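Local structure of ribonucleoside triphosphate reductase (Lactobacillus leichmannii, 1L1L) at residues 489-494 with 506-511; 482-488 with 617-621; 474-479 with 560-566; 510-515 with 636-641. The protein reduces ribonucleoside triphosphates to the corresponding deoxyribonucleotides in a cobalamin-dependent reaction, working as an allosterically regulated monomer. All blocks are in the same frame, centred on the assembly; numbering follows the deposited sequence.

Interaction 1. Residues 489-494 with 506-511; sequences VVTGFK and KVPVYD
V509, K494 and F493 bury the most surface where strand 490-494 runs antiparallel to strand 506-510. V509 is gripped through its backbone: its N donates to G492 O at 2.6 Å, while its O accepts from T491 N at 2.9 Å. Its CG2 branch spreads over the G492 backbone, which carries no side chain, 3.5 Å from G492 O, and lies against K494 CB. K494 forms the regular hydrogen-bonded pair with V507, its N giving 2.8 Å to V507 O and its O taking V507 N at 3.0 Å. On the other face, F493 stands opposite P508 in a non-hydrogen-bonded pair. A chi1 of -66° sets the F493 ring beside its own backbone N, and from there CE2 lies 3.8 Å from P508 CB. V490 CG1 also touches that CB, at 4.0 Å, and V490 CG2 sits at the edge of the Y510 ring. This apolar face turns toward helix 628-641, where V490 touches T634 and P508 touches A633. Farther out, a water bridges F493 O and K506 NZ, whose salt-bridge partner is D495. Two antiparallel strands that follow each other directly in the chain, 490-497 and 504-510, make a beta hairpin, here packed by one face on helix 628-641.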
loop_
_atom_site.group_PDB
_atom_site.type_symbol
_atom_site.label_atom_id
_atom_site.label_comp_id
_atom_site.label_asym_id
_atom_site.label_seq_id
_atom_site.Cartn_x
_atom_site.Cartn_y
_atom_site.Cartn_z
ATOM N N VAL A 489 -10.227 24.447 -2.571
ATOM C CA VAL A 489 -10.981 24.100 -3.776
ATOM C C VAL A 489 -12.485 24.288 -3.606
ATOM O O VAL A 489 -13.180 24.652 -4.552
ATOM C CB VAL A 489 -10.688 22.645 -4.233
ATOM C CG1 VAL A 489 -11.325 21.638 -3.273
ATOM C CG2 VAL A 489 -11.199 22.444 -5.645
ATOM N N VAL A 490 -12.992 24.040 -2.403
ATOM C CA VAL A 490 -14.412 24.230 -2.142
ATOM C C VAL A 490 -14.584 25.626 -1.533
ATOM O O VAL A 490 -14.280 25.848 -0.360
ATOM C CB VAL A 490 -14.964 23.162 -1.165
ATOM C CG1 VAL A 490 -16.453 23.378 -0.939
ATOM C CG2 VAL A 490 -14.720 21.773 -1.725
ATOM N N THR A 491 -15.075 26.561 -2.342
ATOM C CA THR A 491 -15.277 27.944 -1.915
ATOM C C THR A 491 -16.591 28.181 -1.176
ATOM O O THR A 491 -16.777 29.222 -0.535
ATOM C CB THR A 491 -15.206 28.894 -3.124
ATOM O OG1 THR A 491 -16.223 28.546 -4.078
ATOM C CG2 THR A 491 -13.847 28.785 -3.788
ATOM N N GLY A 492 -17.500 27.215 -1.264
ATOM C CA GLY A 492 -18.783 27.334 -0.589
ATOM C C GLY A 492 -19.811 26.342 -1.106
ATOM O O GLY A 492 -19.493 25.459 -1.909
ATOM N N PHE A 493 -21.050 26.482 -0.644
ATOM C CA PHE A 493 -22.122 25.593 -1.069
ATOM C C PHE A 493 -23.362 26.359 -1.518
ATOM O O PHE A 493 -23.714 27.390 -0.938
ATOM C CB PHE A 493 -22.520 24.639 0.069
ATOM C CG PHE A 493 -21.443 23.663 0.458
ATOM C CD1 PHE A 493 -20.345 24.074 1.208
ATOM C CD2 PHE A 493 -21.525 22.328 0.070
ATOM C CE1 PHE A 493 -19.348 23.172 1.565
ATOM C CE2 PHE A 493 -20.530 21.416 0.424
ATOM C CZ PHE A 493 -19.443 21.836 1.171
ATOM N N LYS A 494 -24.025 25.848 -2.550
ATOM C CA LYS A 494 -25.250 26.465 -3.055
ATOM C C LYS A 494 -26.381 25.440 -2.956
ATOM O O LYS A 494 -26.126 24.236 -2.935
ATOM C CB LYS A 494 -25.070 26.912 -4.512
ATOM C CG LYS A 494 -24.988 25.788 -5.523
ATOM C CD LYS A 494 -24.932 26.332 -6.946
ATOM C CE LYS A 494 -24.877 25.204 -7.974
ATOM N NZ LYS A 494 -24.732 25.712 -9.378
ATOM N N LYS A 506 -27.158 20.398 -0.269
ATOM C CA LYS A 506 -26.149 21.435 -0.397
ATOM C C LYS A 506 -25.058 20.917 -1.320
ATOM O O LYS A 506 -24.388 19.938 -1.008
ATOM C CB LYS A 506 -25.554 21.764 0.970
ATOM C CG LYS A 506 -26.513 22.458 1.920
ATOM C CD LYS A 506 -26.806 23.863 1.435
ATOM C CE LYS A 506 -27.552 24.671 2.478
ATOM N NZ LYS A 506 -27.526 26.118 2.117
ATOM N N VAL A 507 -24.892 21.560 -2.467
ATOM C CA VAL A 507 -23.862 21.154 -3.408
ATOM C C VAL A 507 -22.690 22.123 -3.274
ATOM O O VAL A 507 -22.875 23.307 -2.983
ATOM C CB VAL A 507 -24.392 21.162 -4.856
ATOM C CG1 VAL A 507 -23.258 20.896 -5.834
ATOM C CG2 VAL A 507 -25.467 20.101 -5.009
ATOM N N PRO A 508 -21.462 21.623 -3.474
ATOM C CA PRO A 508 -20.266 22.457 -3.366
ATOM C C PRO A 508 -20.004 23.333 -4.583
ATOM O O PRO A 508 -20.383 22.992 -5.702
ATOM C CB PRO A 508 -19.162 21.428 -3.171
ATOM C CG PRO A 508 -19.631 20.300 -4.058
ATOM C CD PRO A 508 -21.093 20.205 -3.670
ATOM N N VAL A 509 -19.356 24.469 -4.349
ATOM C CA VAL A 509 -18.975 25.380 -5.424
ATOM C C VAL A 509 -17.456 25.286 -5.466
ATOM O O VAL A 509 -16.774 25.605 -4.487
ATOM C CB VAL A 509 -19.389 26.835 -5.127
ATOM C CG1 VAL A 509 -19.046 27.727 -6.313
ATOM C CG2 VAL A 509 -20.870 26.901 -4.832
ATOM N N TYR A 510 -16.929 24.825 -6.592
ATOM C CA TYR A 510 -15.494 24.665 -6.746
ATOM C C TYR A 510 -14.842 25.868 -7.392
ATOM O O TYR A 510 -15.444 26.545 -8.233
ATOM C CB TYR A 510 -15.182 23.447 -7.609
ATOM C CG TYR A 510 -15.661 22.141 -7.043
ATOM C CD1 TYR A 510 -15.242 21.706 -5.783
ATOM C CD2 TYR A 510 -16.522 21.322 -7.778
ATOM C CE1 TYR A 510 -15.671 20.475 -5.272
ATOM C CE2 TYR A 510 -16.952 20.103 -7.282
ATOM C CZ TYR A 510 -16.524 19.682 -6.031
ATOM O OH TYR A 510 -16.937 18.462 -5.556
ATOM N N ASP A 511 -13.595 26.110 -7.006
ATOM C CA ASP A 511 -12.830 27.204 -7.560
ATOM C C ASP A 511 -12.471 26.730 -8.967
ATOM O O ASP A 511 -11.635 25.847 -9.135
ATOM C CB ASP A 511 -11.569 27.431 -6.727
ATOM C CG ASP A 511 -10.914 28.757 -7.024
ATOM O OD1 ASP A 511 -10.523 28.977 -8.194
ATOM O OD2 ASP A 511 -10.796 29.576 -6.086
HETATM O O HOH W 1 -15.554 29.711 -6.945
HETATM O O HOH W 2 -24.840 27.603 1.563
#

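Interaction 2. Residues 482-488 with 617-621; sequences LTRLGNR and NPNFA
The backbones come closest where N487 and N619 pass with CA atoms 5.3 Å apart: helix 477-485 gives way at G486, whose phi is positive, opposite a type I turn from N617 to F620. G486 O is the main acceptor. N619 ND2 approaches it at 2.5 Å, an unusually short and bent bond (137° at the hydrogen), and N617 ND2 adds a weak one at 3.3 Å. The amide of N617 is steadied from its other end, because OD1 takes N619 N in an Asx turn. L482, with CG anti to the backbone N (chi1 -179°), sends CD1 to N619 CB at 3.8 Å and lays CD2 against the edge of the F620 ring. R488 bends at chi3 (-60°) to bring NH1 to N619 O at 2.7 Å, the oxygen lying in the guanidinium plane, while A621 CB covers one guanidinium face; NE pairs with E630. The turn's side-chain amides thus supply donors to G486 O, just beyond the helix, and N619 O takes the arginine, with L482 as the apolar contact beside them.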
loop_
_atom_site.group_PDB
_atom_site.type_symbol
_atom_site.label_atom_id
_atom_site.label_comp_id
_atom_site.label_asym_id
_atom_site.label_seq_id
_atom_site.Cartn_x
_atom_site.Cartn_y
_atom_site.Cartn_z
ATOM N N LEU A 482 -3.977 25.787 -1.709
ATOM C CA LEU A 482 -4.091 26.919 -0.794
ATOM C C LEU A 482 -3.135 28.031 -1.202
ATOM O O LEU A 482 -3.483 29.216 -1.196
ATOM C CB LEU A 482 -3.787 26.478 0.640
ATOM C CG LEU A 482 -3.884 27.557 1.729
ATOM C CD1 LEU A 482 -5.289 28.139 1.756
ATOM C CD2 LEU A 482 -3.533 26.949 3.084
ATOM N N THR A 483 -1.925 27.631 -1.564
ATOM C CA THR A 483 -0.898 28.570 -1.971
ATOM C C THR A 483 -1.294 29.219 -3.285
ATOM O O THR A 483 -1.511 30.429 -3.359
ATOM C CB THR A 483 0.447 27.845 -2.149
ATOM O OG1 THR A 483 0.813 27.233 -0.908
ATOM C CG2 THR A 483 1.549 28.822 -2.571
ATOM N N ARG A 484 -1.420 28.388 -4.313
ATOM C CA ARG A 484 -1.751 28.850 -5.648
ATOM C C ARG A 484 -3.133 29.485 -5.839
ATOM O O ARG A 484 -3.333 30.251 -6.782
ATOM C CB ARG A 484 -1.560 27.696 -6.628
ATOM C CG ARG A 484 -1.140 28.136 -8.005
ATOM C CD ARG A 484 -0.555 26.977 -8.791
ATOM N NE ARG A 484 -0.207 27.367 -10.156
ATOM C CZ ARG A 484 0.158 26.512 -11.106
ATOM N NH1 ARG A 484 0.226 25.214 -10.838
ATOM N NH2 ARG A 484 0.436 26.949 -12.327
ATOM N N LEU A 485 -4.080 29.195 -4.952
ATOM C CA LEU A 485 -5.426 29.755 -5.082
ATOM C C LEU A 485 -5.779 30.763 -3.991
ATOM O O LEU A 485 -6.614 31.651 -4.194
ATOM C CB LEU A 485 -6.474 28.637 -5.064
ATOM C CG LEU A 485 -6.477 27.555 -6.146
ATOM C CD1 LEU A 485 -7.569 26.536 -5.822
ATOM C CD2 LEU A 485 -6.715 28.172 -7.512
ATOM N N GLY A 486 -5.150 30.618 -2.831
ATOM C CA GLY A 486 -5.434 31.505 -1.724
ATOM C C GLY A 486 -6.570 30.965 -0.880
ATOM O O GLY A 486 -6.830 31.457 0.216
ATOM N N ASN A 487 -7.252 29.942 -1.391
ATOM C CA ASN A 487 -8.373 29.336 -0.678
ATOM C C ASN A 487 -8.489 27.851 -1.016
ATOM O O ASN A 487 -7.750 27.338 -1.848
ATOM C CB ASN A 487 -9.678 30.042 -1.055
ATOM C CG ASN A 487 -9.918 30.053 -2.556
ATOM O OD1 ASN A 487 -9.248 30.775 -3.296
ATOM N ND2 ASN A 487 -10.865 29.241 -3.013
ATOM N N ARG A 488 -9.433 27.174 -0.371
ATOM C CA ARG A 488 -9.641 25.749 -0.603
ATOM C C ARG A 488 -10.536 25.501 -1.816
ATOM O O ARG A 488 -11.488 26.256 -2.057
ATOM C CB ARG A 488 -10.242 25.112 0.652
ATOM C CG ARG A 488 -9.366 25.308 1.885
ATOM C CD ARG A 488 -9.843 24.466 3.044
ATOM N NE ARG A 488 -11.212 24.791 3.429
ATOM C CZ ARG A 488 -11.567 25.893 4.078
ATOM N NH1 ARG A 488 -10.650 26.791 4.423
ATOM N NH2 ARG A 488 -12.839 26.091 4.388
ATOM N N ASN A 617 -2.703 31.634 6.736
ATOM C CA ASN A 617 -3.736 32.028 5.793
ATOM C C ASN A 617 -5.074 31.784 6.479
ATOM O O ASN A 617 -5.304 30.717 7.049
ATOM C CB ASN A 617 -3.652 31.191 4.519
ATOM C CG ASN A 617 -4.664 31.619 3.477
ATOM O OD1 ASN A 617 -5.837 31.823 3.781
ATOM N ND2 ASN A 617 -4.217 31.742 2.236
ATOM N N PRO A 618 -5.977 32.771 6.442
ATOM C CA PRO A 618 -7.281 32.588 7.087
ATOM C C PRO A 618 -8.080 31.451 6.445
ATOM O O PRO A 618 -9.068 30.980 7.011
ATOM C CB PRO A 618 -7.943 33.952 6.916
ATOM C CG PRO A 618 -7.333 34.457 5.630
ATOM C CD PRO A 618 -5.890 34.081 5.776
ATOM N N ASN A 619 -7.649 31.020 5.262
ATOM C CA ASN A 619 -8.309 29.929 4.557
ATOM C C ASN A 619 -7.670 28.596 4.921
ATOM O O ASN A 619 -8.071 27.546 4.414
ATOM C CB ASN A 619 -8.248 30.130 3.038
ATOM C CG ASN A 619 -9.235 31.171 2.552
ATOM O OD1 ASN A 619 -10.419 31.131 2.900
ATOM N ND2 ASN A 619 -8.760 32.107 1.740
ATOM N N PHE A 620 -6.665 28.647 5.792
ATOM C CA PHE A 620 -5.992 27.434 6.234
ATOM C C PHE A 620 -6.993 26.643 7.054
ATOM O O PHE A 620 -7.660 27.200 7.925
ATOM C CB PHE A 620 -4.794 27.756 7.127
ATOM C CG PHE A 620 -4.096 26.529 7.650
ATOM C CD1 PHE A 620 -3.176 25.849 6.861
ATOM C CD2 PHE A 620 -4.413 26.016 8.901
ATOM C CE1 PHE A 620 -2.583 24.668 7.308
ATOM C CE2 PHE A 620 -3.832 24.834 9.362
ATOM C CZ PHE A 620 -2.916 24.158 8.564
ATOM N N ALA A 621 -7.088 25.346 6.789
ATOM C CA ALA A 621 -8.020 24.502 7.521
ATOM C C ALA A 621 -7.314 23.278 8.084
ATOM O O ALA A 621 -6.606 22.580 7.360
ATOM C CB ALA A 621 -9.153 24.071 6.605
#

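Interaction 3. Residues 474-479 with 560-566; sequences MSGIQD and SEGMHFH
The first turn of helix 477-485, with G476 at its N-cap, is clasped by the loop 560-566, which contains a type II' beta turn from E561 to H564. The loop's carbonyls meet the helix start: I477 N donates to G562 O at 3.3 Å, and a water accepts from Q478 N and S560 OG while donating to G562 O and H564 O. Just before the helix, S475 OG takes G562 N at 3.0 Å. Q478 buries the most surface. Bent at chi2 (-48°), it drives NE2 to M563 O at 2.9 Å and lays its amide over one face of the F565 ring, the two planes 35° apart; its CG lies 3.9 Å from the ring centroid in a CH-pi contact. D479 divides its carboxylate between two donors. H566 NE2 meets the syn lone pair of OD1 at 2.7 Å, its ring nearly coplanar with the carboxylate, whereas S560 N comes to OD2 at 3.0 Å from above that plane. I477 CD1 meanwhile packs on M563 CB. The carboxylate orients the imidazole of H566, and the two bonds, one to each oxygen, should restrain the rotation of D479.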
loop_
_atom_site.group_PDB
_atom_site.type_symbol
_atom_site.label_atom_id
_atom_site.label_comp_id
_atom_site.label_asym_id
_atom_site.label_seq_id
_atom_site.Cartn_x
_atom_site.Cartn_y
_atom_site.Cartn_z
ATOM N N MET A 474 -1.050 12.454 -7.132
ATOM C CA MET A 474 -0.813 13.851 -6.857
ATOM C C MET A 474 -0.917 13.998 -5.343
ATOM O O MET A 474 -1.959 13.711 -4.752
ATOM C CB MET A 474 -1.878 14.686 -7.561
ATOM C CG MET A 474 -1.746 16.166 -7.365
ATOM S SD MET A 474 -2.763 17.033 -8.551
ATOM C CE MET A 474 -4.299 17.162 -7.684
ATOM N N SER A 475 0.175 14.417 -4.721
ATOM C CA SER A 475 0.213 14.589 -3.281
ATOM C C SER A 475 0.524 16.040 -2.925
ATOM O O SER A 475 0.894 16.833 -3.794
ATOM C CB SER A 475 1.259 13.652 -2.684
ATOM O OG SER A 475 1.130 13.588 -1.280
ATOM N N GLY A 476 0.372 16.392 -1.654
ATOM C CA GLY A 476 0.619 17.765 -1.252
ATOM C C GLY A 476 -0.421 18.659 -1.901
ATOM O O GLY A 476 -0.199 19.856 -2.099
ATOM N N ILE A 477 -1.577 18.071 -2.206
ATOM C CA ILE A 477 -2.678 18.770 -2.861
ATOM C C ILE A 477 -3.254 19.975 -2.120
ATOM O O ILE A 477 -3.586 20.992 -2.736
ATOM C CB ILE A 477 -3.820 17.786 -3.173
ATOM C CG1 ILE A 477 -3.318 16.718 -4.154
ATOM C CG2 ILE A 477 -5.037 18.539 -3.725
ATOM C CD1 ILE A 477 -4.319 15.575 -4.396
ATOM N N GLN A 478 -3.398 19.884 -0.807
ATOM C CA GLN A 478 -3.934 21.024 -0.095
ATOM C C GLN A 478 -2.914 22.165 -0.090
ATOM O O GLN A 478 -3.295 23.329 -0.248
ATOM C CB GLN A 478 -4.335 20.647 1.333
ATOM C CG GLN A 478 -5.523 19.685 1.425
ATOM C CD GLN A 478 -6.712 20.092 0.557
ATOM O OE1 GLN A 478 -7.117 21.252 0.538
ATOM N NE2 GLN A 478 -7.283 19.125 -0.158
ATOM N N ASP A 479 -1.627 21.842 0.076
ATOM C CA ASP A 479 -0.585 22.879 0.082
ATOM C C ASP A 479 -0.565 23.594 -1.267
ATOM O O ASP A 479 -0.512 24.826 -1.342
ATOM C CB ASP A 479 0.818 22.291 0.293
ATOM C CG ASP A 479 0.991 21.600 1.627
ATOM O OD1 ASP A 479 0.313 21.966 2.615
ATOM O OD2 ASP A 479 1.845 20.690 1.680
ATOM N N SER A 560 1.675 17.793 2.417
ATOM C CA SER A 560 0.413 17.299 2.967
ATOM C C SER A 560 0.220 15.953 2.247
ATOM O O SER A 560 0.618 15.802 1.091
ATOM C CB SER A 560 -0.745 18.270 2.664
ATOM O OG SER A 560 -0.786 18.669 1.300
ATOM N N GLU A 561 -0.373 14.978 2.933
ATOM C CA GLU A 561 -0.554 13.640 2.366
ATOM C C GLU A 561 -1.768 13.492 1.447
ATOM O O GLU A 561 -2.913 13.658 1.874
ATOM C CB GLU A 561 -0.620 12.632 3.515
ATOM C CG GLU A 561 0.291 13.040 4.668
ATOM C CD GLU A 561 0.636 11.899 5.606
ATOM O OE1 GLU A 561 -0.298 11.208 6.069
ATOM O OE2 GLU A 561 1.847 11.701 5.886
ATOM N N GLY A 562 -1.508 13.160 0.186
ATOM C CA GLY A 562 -2.581 13.012 -0.776
ATOM C C GLY A 562 -3.436 14.261 -0.756
ATOM O O GLY A 562 -2.904 15.372 -0.875
ATOM N N MET A 563 -4.749 14.091 -0.592
ATOM C CA MET A 563 -5.663 15.221 -0.537
ATOM C C MET A 563 -6.001 15.621 0.897
ATOM O O MET A 563 -6.794 16.534 1.113
ATOM C CB MET A 563 -6.964 14.895 -1.271
ATOM C CG MET A 563 -7.724 13.719 -0.682
ATOM S SD MET A 563 -9.461 13.755 -1.155
ATOM C CE MET A 563 -10.173 14.489 0.309
ATOM N N HIS A 564 -5.404 14.939 1.871
ATOM C CA HIS A 564 -5.654 15.225 3.285
ATOM C C HIS A 564 -5.238 16.641 3.706
ATOM O O HIS A 564 -4.364 17.254 3.097
ATOM C CB HIS A 564 -4.891 14.241 4.176
ATOM C CG HIS A 564 -5.391 12.834 4.107
ATOM N ND1 HIS A 564 -6.447 12.454 3.307
ATOM C CD2 HIS A 564 -4.998 11.720 4.766
ATOM C CE1 HIS A 564 -6.684 11.167 3.480
ATOM N NE2 HIS A 564 -5.820 10.698 4.361
ATOM N N PHE A 565 -5.863 17.135 4.766
ATOM C CA PHE A 565 -5.551 18.448 5.311
ATOM C C PHE A 565 -4.551 18.218 6.432
ATOM O O PHE A 565 -4.350 17.087 6.870
ATOM C CB PHE A 565 -6.815 19.107 5.852
ATOM C CG PHE A 565 -7.768 19.546 4.781
ATOM C CD1 PHE A 565 -7.620 20.795 4.171
ATOM C CD2 PHE A 565 -8.791 18.706 4.349
ATOM C CE1 PHE A 565 -8.476 21.196 3.147
ATOM C CE2 PHE A 565 -9.655 19.102 3.320
ATOM C CZ PHE A 565 -9.496 20.350 2.721
ATOM N N HIS A 566 -3.915 19.284 6.897
ATOM C CA HIS A 566 -2.938 19.160 7.970
ATOM C C HIS A 566 -3.600 18.971 9.328
ATOM O O HIS A 566 -4.703 19.470 9.570
ATOM C CB HIS A 566 -2.058 20.406 8.003
ATOM C CG HIS A 566 -1.082 20.481 6.875
ATOM N ND1 HIS A 566 0.038 19.679 6.808
ATOM C CD2 HIS A 566 -1.061 21.253 5.761
ATOM C CE1 HIS A 566 0.708 19.954 5.702
ATOM N NE2 HIS A 566 0.061 20.904 5.049
HETATM O O HOH W 3 -3.013 17.324 0.762
#

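Interaction 4. Residues 510-515 with 636-641; sequences YDKRAI and AFLQTY
F637 and Y510 meet edge to face: CD1 of F637 stands 3.3 Å from Y510 CG, over one face of the tyrosine ring and displaced toward its rim. The centroids are 4.7 Å apart and the planes inclined at 59°. F637 CB lies over the same ring in a CH-pi contact, so both the root and one edge of the phenylalanine rest on the tyrosine. A chi1 of 179° swings the F637 ring away from its own backbone N, so that CZ reaches A514 CB at 3.5 Å and CE1 meets I515 CG1 at the same distance. I515 also serves Y641: its CG1 sits 3.9 Å from the ring centroid, 5° off the normal, while T640 CG2 covers the opposite face. Behind this apolar layer, D511 caps the helix that carries A514 and I515. Its OD1 accepts R513 N through the anti lone pair, and R513 also grips the carboxylate in a side-on salt bridge, NE to OD1 and NH2 to OD2 (2.6 Å). On the other side, T640 OG1 and T640 N reach A636 O from opposite faces of its carbonyl plane. At the far end of Y510, OH bonds to A633 O, a further tie to helix 628-641. This is a strand-to-helix junction, in which the end of the hairpin and the N-capped start of helix 512-536 pack aromatic and aliphatic side chains on helix 628-641.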
loop_
_atom_site.group_PDB
_atom_site.type_symbol
_atom_site.label_atom_id
_atom_site.label_comp_id
_atom_site.label_asym_id
_atom_site.label_seq_id
_atom_site.Cartn_x
_atom_site.Cartn_y
_atom_site.Cartn_z
ATOM N N TYR A 510 -16.929 24.825 -6.592
ATOM C CA TYR A 510 -15.494 24.665 -6.746
ATOM C C TYR A 510 -14.842 25.868 -7.392
ATOM O O TYR A 510 -15.444 26.545 -8.233
ATOM C CB TYR A 510 -15.182 23.447 -7.609
ATOM C CG TYR A 510 -15.661 22.141 -7.043
ATOM C CD1 TYR A 510 -15.242 21.706 -5.783
ATOM C CD2 TYR A 510 -16.522 21.322 -7.778
ATOM C CE1 TYR A 510 -15.671 20.475 -5.272
ATOM C CE2 TYR A 510 -16.952 20.103 -7.282
ATOM C CZ TYR A 510 -16.524 19.682 -6.031
ATOM O OH TYR A 510 -16.937 18.462 -5.556
ATOM N N ASP A 511 -13.595 26.110 -7.006
ATOM C CA ASP A 511 -12.830 27.204 -7.560
ATOM C C ASP A 511 -12.471 26.730 -8.967
ATOM O O ASP A 511 -11.635 25.847 -9.135
ATOM C CB ASP A 511 -11.569 27.431 -6.727
ATOM C CG ASP A 511 -10.914 28.757 -7.024
ATOM O OD1 ASP A 511 -10.523 28.977 -8.194
ATOM O OD2 ASP A 511 -10.796 29.576 -6.086
ATOM N N LYS A 512 -13.126 27.312 -9.968
ATOM C CA LYS A 512 -12.917 26.946 -11.367
ATOM C C LYS A 512 -11.459 26.979 -11.826
ATOM O O LYS A 512 -11.111 26.372 -12.845
ATOM C CB LYS A 512 -13.779 27.845 -12.264
ATOM C CG LYS A 512 -15.275 27.764 -11.942
ATOM C CD LYS A 512 -16.146 28.589 -12.900
ATOM C CE LYS A 512 -16.010 30.100 -12.689
ATOM N NZ LYS A 512 -14.689 30.658 -13.132
ATOM N N ARG A 513 -10.611 27.687 -11.084
ATOM C CA ARG A 513 -9.193 27.753 -11.421
ATOM C C ARG A 513 -8.598 26.357 -11.209
ATOM O O ARG A 513 -7.795 25.880 -12.010
ATOM C CB ARG A 513 -8.469 28.769 -10.516
ATOM C CG ARG A 513 -8.809 30.245 -10.782
ATOM C CD ARG A 513 -8.163 31.169 -9.742
ATOM N NE ARG A 513 -8.742 30.983 -8.412
ATOM C CZ ARG A 513 -8.254 31.498 -7.285
ATOM N NH1 ARG A 513 -7.163 32.248 -7.302
ATOM N NH2 ARG A 513 -8.862 31.259 -6.127
ATOM N N ALA A 514 -9.020 25.698 -10.131
ATOM C CA ALA A 514 -8.524 24.355 -9.800
ATOM C C ALA A 514 -8.792 23.327 -10.897
ATOM O O ALA A 514 -7.961 22.463 -11.174
ATOM C CB ALA A 514 -9.137 23.886 -8.492
ATOM N N ILE A 515 -9.959 23.422 -11.519
ATOM C CA ILE A 515 -10.328 22.502 -12.588
ATOM C C ILE A 515 -9.309 22.530 -13.723
ATOM O O ILE A 515 -8.843 21.485 -14.193
ATOM C CB ILE A 515 -11.713 22.860 -13.157
ATOM C CG1 ILE A 515 -12.779 22.671 -12.076
ATOM C CG2 ILE A 515 -12.016 22.006 -14.372
ATOM C CD1 ILE A 515 -14.160 23.125 -12.494
ATOM N N ALA A 636 -14.663 14.298 -4.176
ATOM C CA ALA A 636 -15.464 14.264 -5.403
ATOM C C ALA A 636 -14.841 15.109 -6.508
ATOM O O ALA A 636 -14.882 14.741 -7.686
ATOM C CB ALA A 636 -16.882 14.748 -5.117
ATOM N N PHE A 637 -14.276 16.247 -6.126
ATOM C CA PHE A 637 -13.644 17.135 -7.089
ATOM C C PHE A 637 -12.534 16.385 -7.811
ATOM O O PHE A 637 -12.510 16.313 -9.046
ATOM C CB PHE A 637 -13.060 18.369 -6.383
ATOM C CG PHE A 637 -12.366 19.323 -7.315
ATOM C CD1 PHE A 637 -13.092 20.255 -8.044
ATOM C CD2 PHE A 637 -10.986 19.266 -7.483
ATOM C CE1 PHE A 637 -12.459 21.121 -8.929
ATOM C CE2 PHE A 637 -10.334 20.129 -8.372
ATOM C CZ PHE A 637 -11.072 21.058 -9.094
ATOM N N LEU A 638 -11.625 15.796 -7.037
ATOM C CA LEU A 638 -10.504 15.064 -7.614
ATOM C C LEU A 638 -10.943 13.847 -8.434
ATOM O O LEU A 638 -10.310 13.494 -9.426
ATOM C CB LEU A 638 -9.537 14.641 -6.502
ATOM C CG LEU A 638 -8.931 15.822 -5.733
ATOM C CD1 LEU A 638 -8.204 15.335 -4.492
ATOM C CD2 LEU A 638 -7.989 16.587 -6.651
ATOM N N GLN A 639 -12.031 13.207 -8.026
ATOM C CA GLN A 639 -12.519 12.034 -8.753
ATOM C C GLN A 639 -13.166 12.480 -10.070
ATOM O O GLN A 639 -13.156 11.757 -11.061
ATOM C CB GLN A 639 -13.549 11.279 -7.900
ATOM C CG GLN A 639 -14.105 10.022 -8.563
ATOM C CD GLN A 639 -13.045 8.967 -8.778
ATOM O OE1 GLN A 639 -12.657 8.252 -7.849
ATOM N NE2 GLN A 639 -12.551 8.872 -10.006
ATOM N N THR A 640 -13.708 13.688 -10.069
ATOM C CA THR A 640 -14.384 14.233 -11.241
ATOM C C THR A 640 -13.423 14.817 -12.278
ATOM O O THR A 640 -13.536 14.521 -13.464
ATOM C CB THR A 640 -15.405 15.325 -10.817
ATOM O OG1 THR A 640 -16.376 14.747 -9.935
ATOM C CG2 THR A 640 -16.118 15.918 -12.017
ATOM N N TYR A 641 -12.454 15.613 -11.830
ATOM C CA TYR A 641 -11.530 16.247 -12.771
ATOM C C TYR A 641 -10.078 15.747 -12.844
ATOM O O TYR A 641 -9.339 16.140 -13.752
ATOM C CB TYR A 641 -11.522 17.761 -12.519
ATOM C CG TYR A 641 -12.893 18.408 -12.470
ATOM C CD1 TYR A 641 -13.530 18.647 -11.255
ATOM C CD2 TYR A 641 -13.555 18.784 -13.642
ATOM C CE1 TYR A 641 -14.789 19.247 -11.203
ATOM C CE2 TYR A 641 -14.809 19.380 -13.603
ATOM C CZ TYR A 641 -15.422 19.609 -12.382
ATOM O OH TYR A 641 -16.675 20.189 -12.342
#

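How the interactions relate
From the N terminus, 474-479 comes first and closes on 560-566 in interaction 3; farther along helix 477-485, 482-488 closes the later loop to 617-621 in interaction 2, so these two cross. The hairpin of interaction 1 follows at once and falls within both loops. Its second strand leads straight into 510-515, which shares Y510 and D511 with interaction 1 and closes a loop to 636-641 in interaction 4, crossing interactions 2 and 3. N487 ND2 to D511 OD2 and L485 O to R513 NH2 join interaction 2 to interaction 4, and L638 packs on M563 and I477 of interaction 3. Together they tie the hairpin, helices 477-485, 512-536 and 628-641, and two loops.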